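Long-range contacts in succinate-semialdehyde dehydrogenase (Streptococcus pyogenes MGAS1882, PDB 4OGD), which probably oxidises succinic semialdehyde to succinate with NADP+ as cofactor, as a member of the aldehyde dehydrogenase family: residues A[28-33]-A[197-202]; A[120-125]-A[148-153]. One frame throughout, in Å; residues are numbered along the deposited sequence.

Contact 1 (A[28-33]-A[197-202]); sequences VLERAH and DKRVVG
Arg199 reaches across to the helix and meets three of its residues with different parts of one side chain. Arg199 NH1 donates to Glu30 OE1 at 2.8 Å, on the anti side of the carboxylate, and the two flat groups are turned 56° apart in this salt bridge. Leu29 CB sits over one face of the guanidinium, 3.7 Å from Arg199 CZ. Nearer the backbone, Arg199 CG lies over the face of the His33 ring, 4.0 Å from its centroid, in a CH-pi contact. The ring is tied in by its edge as well, since a water in its plane joins His33 ND1 to Arg199 O. Leu29, its CG anti to the carbonyl carbon (chi1 -65°), sends CD1 against the Asp197 carboxylate and CD2 to 4.0 Å from Val200 CG2. At the NE/NH2 edge of the guanidinium, Asp197 OD1 accepts from Arg199 NE and Asp197 OD2 from Arg199 NH2, both at 2.8 Å, a side-on grip that fixes the group's rotation. Asp197 OD1 also accepts Arg199 N at 2.9 Å, closing an Asx turn. The contact thus packs helix 22-41 against the turn leading from helix 188-196 into strand 200-206, whose neighbour in the sheet is strand 124-128.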
# COMPACT_ATOMS: atom_id res chain seq x y z
N VAL A 28 24.92 -5.03 -8.50
CA VAL A 28 24.30 -4.82 -7.19
C VAL A 28 22.91 -5.45 -7.09
O VAL A 28 22.59 -6.10 -6.09
CB VAL A 28 24.26 -3.32 -6.81
CG1 VAL A 28 23.37 -3.08 -5.60
CG2 VAL A 28 25.67 -2.82 -6.53
N LEU A 29 22.09 -5.27 -8.12
CA LEU A 29 20.75 -5.88 -8.08
C LEU A 29 20.81 -7.40 -8.07
O LEU A 29 20.05 -8.05 -7.35
CB LEU A 29 19.88 -5.38 -9.23
CG LEU A 29 19.54 -3.89 -9.21
CD1 LEU A 29 18.64 -3.54 -10.38
CD2 LEU A 29 18.86 -3.50 -7.89
N GLU A 30 21.73 -7.97 -8.85
CA GLU A 30 21.86 -9.42 -8.86
C GLU A 30 22.31 -9.94 -7.50
O GLU A 30 21.76 -10.92 -6.99
CB GLU A 30 22.81 -9.89 -9.97
CG GLU A 30 22.90 -11.42 -10.09
CD GLU A 30 21.60 -12.09 -10.56
OE1 GLU A 30 20.58 -11.40 -10.81
OE2 GLU A 30 21.61 -13.33 -10.67
N ARG A 31 23.29 -9.27 -6.90
CA ARG A 31 23.79 -9.67 -5.59
C ARG A 31 22.67 -9.60 -4.57
O ARG A 31 22.53 -10.49 -3.72
CB ARG A 31 24.95 -8.77 -5.14
CG ARG A 31 25.50 -9.13 -3.76
CD ARG A 31 26.65 -8.22 -3.38
NE ARG A 31 26.23 -6.83 -3.19
CZ ARG A 31 27.06 -5.82 -2.94
NH1 ARG A 31 28.37 -6.05 -2.86
NH2 ARG A 31 26.60 -4.58 -2.79
N ALA A 32 21.86 -8.56 -4.65
CA ALA A 32 20.76 -8.38 -3.71
C ALA A 32 19.70 -9.47 -3.90
O ALA A 32 19.16 -10.01 -2.92
CB ALA A 32 20.15 -6.98 -3.85
N HIS A 33 19.39 -9.79 -5.15
CA HIS A 33 18.41 -10.83 -5.45
C HIS A 33 18.89 -12.18 -4.93
O HIS A 33 18.12 -12.95 -4.33
CB HIS A 33 18.13 -10.90 -6.95
CG HIS A 33 17.19 -12.00 -7.35
ND1 HIS A 33 15.87 -12.02 -6.97
CD2 HIS A 33 17.40 -13.11 -8.09
CE1 HIS A 33 15.30 -13.11 -7.46
NE2 HIS A 33 16.20 -13.79 -8.14
N ASP A 197 12.88 -3.11 -12.61
CA ASP A 197 13.62 -4.37 -12.57
C ASP A 197 12.81 -5.39 -11.78
O ASP A 197 12.35 -5.09 -10.69
CB ASP A 197 14.99 -4.16 -11.92
CG ASP A 197 15.89 -5.37 -12.08
OD1 ASP A 197 15.73 -6.35 -11.32
OD2 ASP A 197 16.75 -5.35 -12.98
N LYS A 198 12.66 -6.60 -12.32
CA LYS A 198 11.81 -7.59 -11.67
C LYS A 198 12.36 -8.12 -10.35
O LYS A 198 11.63 -8.74 -9.58
CB LYS A 198 11.47 -8.75 -12.62
CG LYS A 198 12.65 -9.60 -13.01
CD LYS A 198 12.21 -10.63 -14.03
CE LYS A 198 13.26 -11.69 -14.26
NZ LYS A 198 12.71 -12.75 -15.14
N ARG A 199 13.64 -7.86 -10.07
CA ARG A 199 14.22 -8.27 -8.80
C ARG A 199 13.79 -7.33 -7.68
O ARG A 199 13.83 -7.68 -6.51
CB ARG A 199 15.75 -8.33 -8.90
CG ARG A 199 16.24 -9.47 -9.79
CD ARG A 199 17.71 -9.29 -10.19
NE ARG A 199 17.90 -8.15 -11.08
CZ ARG A 199 18.99 -7.94 -11.80
NH1 ARG A 199 20.01 -8.80 -11.76
NH2 ARG A 199 19.07 -6.86 -12.59
N VAL A 200 13.36 -6.13 -8.07
CA VAL A 200 12.89 -5.13 -7.12
C VAL A 200 11.38 -5.25 -6.93
O VAL A 200 10.61 -5.26 -7.90
CB VAL A 200 13.31 -3.71 -7.57
CG1 VAL A 200 12.71 -2.65 -6.68
CG2 VAL A 200 14.85 -3.63 -7.58
N VAL A 201 10.95 -5.36 -5.68
CA VAL A 201 9.57 -5.75 -5.39
C VAL A 201 8.79 -4.72 -4.57
O VAL A 201 7.65 -4.98 -4.16
CB VAL A 201 9.51 -7.10 -4.65
CG1 VAL A 201 10.24 -8.17 -5.47
CG2 VAL A 201 10.12 -6.98 -3.25
N GLY A 202 9.39 -3.57 -4.34
CA GLY A 202 8.74 -2.55 -3.54
C GLY A 202 9.60 -1.31 -3.49
O GLY A 202 10.82 -1.39 -3.61
O HOH W 1 14.25 -10.26 -5.55

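Contact 2 (A[120-125]-A[148-153]); sequences QSTGVI and VGNPMV
Asn150 OD1 is gripped by two successive backbone amides, Thr122 N at 2.8 Å and Gly123 N at 3.1 Å. The first lies in the carbonyl plane; the second, though its N-H points almost straight at the oxygen (175°), comes from above that plane. A chi1 of -70°, CG anti to the carbonyl carbon, carries the Asn150 amide to the loop, and chi2 of -28° turns OD1 to the two N-H groups; ND2 bonds to Phe446 O and Asn145 OD1, which helps fix the flip. Beside it, Ser121 CB packs 3.3 Å from Asn150 OD1, and a water links Ser121 OG to Gly149 O. Gly149, with positive phi, is the C-prime residue of the Schellman motif that ends helix 136-148. At the backbone angles of Gly123 a beta carbon would collide with the preceding carbonyl oxygen; Gly123 O lies 3.4 Å from Pro151 CD. From Pro151 onward the chains pair in parallel: Ile125 N donates to Pro151 O and Val153 N to Ile125 O, each at 2.9 Å. Ile125 CG1 rests on Asn150 CB at 3.7 Å, while CG2 approaches Met152 CE on the same face of the sheet. Strands 124-128 and 152-155 are thereby joined side by side in a beta-alpha-beta unit whose crossover, helix 136-148, covers Met152; helix 22-41 touches Val124 and Pro151.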
# COMPACT_ATOMS: atom_id res chain seq x y z
N GLN A 120 6.36 -13.35 5.18
CA GLN A 120 7.56 -13.76 4.47
C GLN A 120 8.20 -12.61 3.71
O GLN A 120 7.53 -11.63 3.36
CB GLN A 120 7.22 -14.90 3.50
CG GLN A 120 6.70 -16.15 4.21
CD GLN A 120 6.47 -17.29 3.27
OE1 GLN A 120 5.75 -17.15 2.28
NE2 GLN A 120 7.09 -18.43 3.55
N SER A 121 9.50 -12.72 3.47
CA SER A 121 10.18 -11.74 2.63
C SER A 121 9.66 -11.83 1.20
O SER A 121 9.08 -12.85 0.80
CB SER A 121 11.69 -11.99 2.63
OG SER A 121 11.98 -13.27 2.09
N THR A 122 9.87 -10.76 0.45
CA THR A 122 9.43 -10.70 -0.93
C THR A 122 10.54 -10.47 -1.95
O THR A 122 10.45 -10.94 -3.07
CB THR A 122 8.33 -9.64 -1.12
OG1 THR A 122 8.76 -8.39 -0.55
CG2 THR A 122 7.06 -10.08 -0.41
N GLY A 123 11.59 -9.75 -1.56
CA GLY A 123 12.66 -9.45 -2.50
C GLY A 123 13.45 -8.20 -2.19
O GLY A 123 13.60 -7.83 -1.03
N VAL A 124 13.98 -7.56 -3.23
CA VAL A 124 14.81 -6.37 -3.06
C VAL A 124 13.92 -5.13 -2.97
O VAL A 124 13.01 -4.94 -3.78
CB VAL A 124 15.82 -6.21 -4.22
CG1 VAL A 124 16.73 -5.00 -3.98
CG2 VAL A 124 16.63 -7.49 -4.38
N ILE A 125 14.18 -4.30 -1.97
CA ILE A 125 13.41 -3.08 -1.76
C ILE A 125 14.26 -1.86 -2.10
O ILE A 125 15.39 -1.75 -1.62
CB ILE A 125 12.94 -2.97 -0.30
CG1 ILE A 125 12.07 -4.17 0.07
CG2 ILE A 125 12.19 -1.66 -0.07
CD1 ILE A 125 10.84 -4.33 -0.79
N VAL A 148 13.08 -9.06 8.20
CA VAL A 148 12.27 -10.03 7.45
C VAL A 148 13.08 -10.74 6.37
O VAL A 148 12.77 -11.88 5.99
CB VAL A 148 10.98 -9.42 6.85
CG1 VAL A 148 11.28 -8.63 5.59
CG2 VAL A 148 9.97 -10.52 6.53
N GLY A 149 14.13 -10.09 5.89
CA GLY A 149 14.97 -10.68 4.86
C GLY A 149 14.80 -10.09 3.46
O GLY A 149 14.99 -10.79 2.47
N ASN A 150 14.41 -8.82 3.38
CA ASN A 150 14.38 -8.10 2.10
C ASN A 150 15.66 -7.28 1.99
O ASN A 150 15.79 -6.27 2.70
CB ASN A 150 13.21 -7.11 2.05
CG ASN A 150 11.85 -7.77 1.96
OD1 ASN A 150 11.71 -8.87 1.45
ND2 ASN A 150 10.83 -7.08 2.45
N PRO A 151 16.59 -7.69 1.11
CA PRO A 151 17.77 -6.84 0.88
C PRO A 151 17.33 -5.46 0.36
O PRO A 151 16.26 -5.35 -0.26
CB PRO A 151 18.55 -7.60 -0.21
CG PRO A 151 18.08 -9.04 -0.09
CD PRO A 151 16.60 -8.88 0.25
N MET A 152 18.11 -4.43 0.63
CA MET A 152 17.71 -3.07 0.29
C MET A 152 18.75 -2.39 -0.60
O MET A 152 19.96 -2.61 -0.46
CB MET A 152 17.51 -2.27 1.59
CG MET A 152 17.19 -0.80 1.42
SD MET A 152 16.54 -0.11 2.97
CE MET A 152 14.92 -0.87 2.96
N VAL A 153 18.27 -1.59 -1.54
CA VAL A 153 19.15 -0.68 -2.28
C VAL A 153 18.64 0.73 -1.99
O VAL A 153 17.43 0.96 -1.90
CB VAL A 153 19.22 -0.99 -3.79
CG1 VAL A 153 19.85 -2.37 -4.01
CG2 VAL A 153 17.84 -0.95 -4.44
O HOH W 2 14.73 -13.51 2.03

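The centres of contacts 1 and 2 lie about 9 Å apart, and the two meet directly in one mixed sheet. Strand 124-128 of contact 2 runs between strand 152-155 and strand 200-206 of contact 1, with Val124 joined through its backbone to Arg199 and Val201. Helix 22-41 spans both, Ala32 O touching Pro151 CG. Along the chain the order is 28-33, 120-125, 148-153, 197-202, so the pieces of contact 2 fall between those of contact 1. Contact 2 pairs strands within a local crossover; contact 1 lays an early helix beside a later strand's start. Together they assemble part of a parallel-stranded region consistent with the Rossmann-fold, cofactor-binding domain of aldehyde dehydrogenases.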